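Local atomic coordinates of hydrolase family protein (PDB entry 3CNH), a protein that probably acts as a phosphatase, as a hydrolase of the haloacid dehalogenase-like superfamily. Residues M104-R112 and M140-R148. Sequence-based numbering, arbitrary orientation. Where two conformers were deposited one is given.
Sequences MYSLNNEGR and MKPNPAMYR. With PO4 (phosphate ion), chain D.
Lys141 reaches past Asn109 to the end of strand 103-108, and its side chain can be followed atom by atom. CB lies beside the amide of Asn109, 3.8 Å from OD1, and CG keeps to the same oxygen. CD passes Leu107 O; a bend at the third torsion (chi3 -64°) then swings CE toward phosphate O1, and NZ donates to both Leu107 O and phosphate O1, each at 3.0 Å. NZ also forms salt bridges with Asp165 and Asp10; Asp10 also binds the sodium ion. A long side chain ending in a cation suits this place among anions.

Asparagine, donor and acceptor at once, suits position 109. Its OD1 takes Lys141 N at 3.0 Å, in the carbonyl plane on a lone pair, while ND2 gives a straighter bond to Lys141 O (2.9 Å, 164°). With an alanine here, Lys141 N and O would probably lose their side-chain mates and the lysine's backbone would be less firmly placed. Asn109 N meanwhile points almost straight at phosphate O1 (2.7 Å).

Nearby the contact turns apolar: Leu107 CD1 packs on Met146 SE and CD2 meets the ring carbon Tyr147 CD1 at 3.4 Å, joining the strand to helix 144-154. The phosphate, probably from the crystallisation liquor, may mark a substrate phosphoryl site; like the motif III lysine of HAD enzymes, Lys141 probably helps hold that group and balance the aspartates' charge.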
# COMPACT_ATOMS: atom_id res chain seq x y z
N MSE A 104 6.83 12.60 -6.48
CA MSE A 104 6.40 11.23 -6.25
C MSE A 104 5.22 11.18 -5.30
O MSE A 104 5.06 12.00 -4.41
CB MSE A 104 7.58 10.40 -5.72
CG MSE A 104 8.85 10.65 -6.49
SE MSE A 104 10.27 9.34 -6.19
CE MSE A 104 10.05 9.22 -4.26
N TYR A 105 4.40 10.16 -5.51
CA TYR A 105 3.14 10.00 -4.79
C TYR A 105 2.91 8.52 -4.50
O TYR A 105 3.46 7.67 -5.18
CB TYR A 105 1.98 10.48 -5.70
CG TYR A 105 2.19 11.84 -6.31
CD1 TYR A 105 2.88 11.99 -7.50
CD2 TYR A 105 1.71 12.98 -5.70
CE1 TYR A 105 3.11 13.26 -8.03
CE2 TYR A 105 1.89 14.23 -6.24
CZ TYR A 105 2.59 14.38 -7.42
OH TYR A 105 2.81 15.65 -7.95
N SER A 106 2.15 8.23 -3.45
CA SER A 106 1.74 6.82 -3.26
C SER A 106 0.50 6.57 -4.07
O SER A 106 -0.33 7.47 -4.32
CB SER A 106 1.48 6.41 -1.79
OG SER A 106 0.17 6.76 -1.36
N LEU A 107 0.35 5.31 -4.42
CA LEU A 107 -0.89 4.80 -5.04
C LEU A 107 -1.01 3.39 -4.47
O LEU A 107 -0.30 2.48 -4.90
CB LEU A 107 -0.84 4.82 -6.57
CG LEU A 107 -2.18 4.52 -7.23
CD1 LEU A 107 -3.18 5.67 -6.99
CD2 LEU A 107 -2.09 4.26 -8.73
N ASN A 108 -1.80 3.27 -3.41
CA ASN A 108 -1.74 2.07 -2.58
C ASN A 108 -3.02 1.74 -1.91
O ASN A 108 -3.90 2.59 -1.75
CB ASN A 108 -0.66 2.23 -1.49
CG ASN A 108 -1.06 3.24 -0.40
OD1 ASN A 108 -1.28 4.42 -0.66
ND2 ASN A 108 -1.12 2.75 0.85
N ASN A 109 -3.15 0.45 -1.62
CA ASN A 109 -4.32 -0.07 -0.90
C ASN A 109 -4.00 -0.30 0.57
O ASN A 109 -3.12 -1.08 0.93
CB ASN A 109 -4.76 -1.42 -1.47
CG ASN A 109 -5.23 -1.34 -2.93
OD1 ASN A 109 -5.48 -0.24 -3.48
ND2 ASN A 109 -5.43 -2.54 -3.55
N GLU A 110 -4.79 0.33 1.43
CA GLU A 110 -4.57 0.22 2.86
C GLU A 110 -5.66 0.91 3.62
O GLU A 110 -6.16 1.95 3.20
CB GLU A 110 -3.27 0.91 3.27
CG GLU A 110 -2.69 0.44 4.61
CD GLU A 110 -2.13 -0.97 4.51
OE1 GLU A 110 -1.11 -1.14 3.84
OE2 GLU A 110 -2.71 -1.91 5.10
N GLY A 111 -6.09 0.27 4.71
CA GLY A 111 -6.99 0.90 5.64
C GLY A 111 -6.36 2.18 6.19
O GLY A 111 -5.14 2.32 6.28
N ARG A 112 -7.21 3.10 6.60
CA ARG A 112 -6.76 4.42 7.05
C ARG A 112 -5.79 4.38 8.24
O ARG A 112 -4.75 5.03 8.23
CB ARG A 112 -7.96 5.31 7.42
CG ARG A 112 -7.62 6.71 7.90
CD ARG A 112 -8.91 7.38 8.41
NE ARG A 112 -8.67 8.57 9.23
CZ ARG A 112 -8.28 9.76 8.78
NH1 ARG A 112 -7.99 9.94 7.50
NH2 ARG A 112 -8.13 10.77 9.62
N MSE A 140 -9.80 1.04 -5.30
CA MSE A 140 -8.57 0.30 -5.00
C MSE A 140 -7.93 -0.27 -6.26
O MSE A 140 -8.59 -0.55 -7.25
CB MSE A 140 -8.87 -0.87 -4.03
CG MSE A 140 -9.64 -1.92 -4.71
SE MSE A 140 -9.90 -3.51 -3.55
CE MSE A 140 -10.98 -2.76 -2.52
N LYS A 141 -6.61 -0.38 -6.24
CA LYS A 141 -5.93 -1.12 -7.27
C LYS A 141 -6.53 -2.52 -7.19
O LYS A 141 -6.83 -2.99 -6.09
CB LYS A 141 -4.42 -1.19 -6.98
CG LYS A 141 -3.72 0.12 -7.04
CD LYS A 141 -2.20 -0.04 -6.80
CE LYS A 141 -1.91 -0.54 -5.44
NZ LYS A 141 -0.48 -0.50 -5.05
N PRO A 142 -6.62 -3.24 -8.30
CA PRO A 142 -6.11 -2.95 -9.64
C PRO A 142 -7.14 -2.30 -10.56
O PRO A 142 -7.04 -2.38 -11.78
CB PRO A 142 -5.80 -4.36 -10.16
CG PRO A 142 -6.90 -5.17 -9.62
CD PRO A 142 -7.14 -4.62 -8.22
N ASN A 143 -8.16 -1.70 -9.96
CA ASN A 143 -9.21 -1.01 -10.75
C ASN A 143 -8.59 0.04 -11.66
O ASN A 143 -7.84 0.91 -11.20
CB ASN A 143 -10.21 -0.35 -9.82
CG ASN A 143 -11.45 0.17 -10.54
OD1 ASN A 143 -11.46 0.35 -11.77
ND2 ASN A 143 -12.49 0.46 -9.76
N PRO A 144 -8.84 -0.05 -12.97
CA PRO A 144 -8.28 0.99 -13.84
C PRO A 144 -8.62 2.40 -13.34
O PRO A 144 -7.85 3.33 -13.53
CB PRO A 144 -8.95 0.71 -15.19
CG PRO A 144 -9.25 -0.79 -15.14
CD PRO A 144 -9.58 -1.08 -13.72
N ALA A 145 -9.80 2.53 -12.72
CA ALA A 145 -10.23 3.86 -12.22
C ALA A 145 -9.27 4.43 -11.17
O ALA A 145 -9.14 5.65 -11.03
CB ALA A 145 -11.65 3.78 -11.63
N MSE A 146 -8.62 3.56 -10.41
CA MSE A 146 -7.68 4.05 -9.37
C MSE A 146 -6.49 4.74 -10.02
O MSE A 146 -6.02 5.79 -9.59
CB MSE A 146 -7.20 2.90 -8.52
CG MSE A 146 -6.15 3.18 -7.55
SE MSE A 146 -6.73 4.51 -6.22
CE MSE A 146 -5.84 3.75 -4.60
N TYR A 147 -5.98 4.09 -11.06
CA TYR A 147 -4.81 4.62 -11.77
C TYR A 147 -5.16 5.97 -12.41
O TYR A 147 -4.41 6.95 -12.32
CB TYR A 147 -4.26 3.61 -12.80
CG TYR A 147 -3.76 2.36 -12.16
CD1 TYR A 147 -2.56 2.34 -11.49
CD2 TYR A 147 -4.56 1.20 -12.10
CE1 TYR A 147 -2.12 1.19 -10.84
CE2 TYR A 147 -4.11 0.06 -11.47
CZ TYR A 147 -2.91 0.06 -10.84
OH TYR A 147 -2.51 -1.10 -10.20
N ARG A 148 -6.32 6.00 -13.04
CA ARG A 148 -6.79 7.22 -13.71
C ARG A 148 -6.99 8.34 -12.69
O ARG A 148 -6.69 9.49 -12.95
CB ARG A 148 -8.06 6.96 -14.54
CG ARG A 148 -7.81 5.97 -15.69
CD ARG A 148 -8.92 5.88 -16.73
NE ARG A 148 -8.39 5.31 -17.97
CZ ARG A 148 -8.63 4.07 -18.38
NH1 ARG A 148 -9.46 3.30 -17.72
NH2 ARG A 148 -8.08 3.64 -19.50
P PO4 D . -0.30 -1.72 -1.10
O1 PO4 D . -1.12 -1.26 -2.21
O2 PO4 D . 0.64 -2.84 -1.58
O3 PO4 D . 0.42 -0.64 -0.28
O4 PO4 D . -1.12 -2.47 -0.05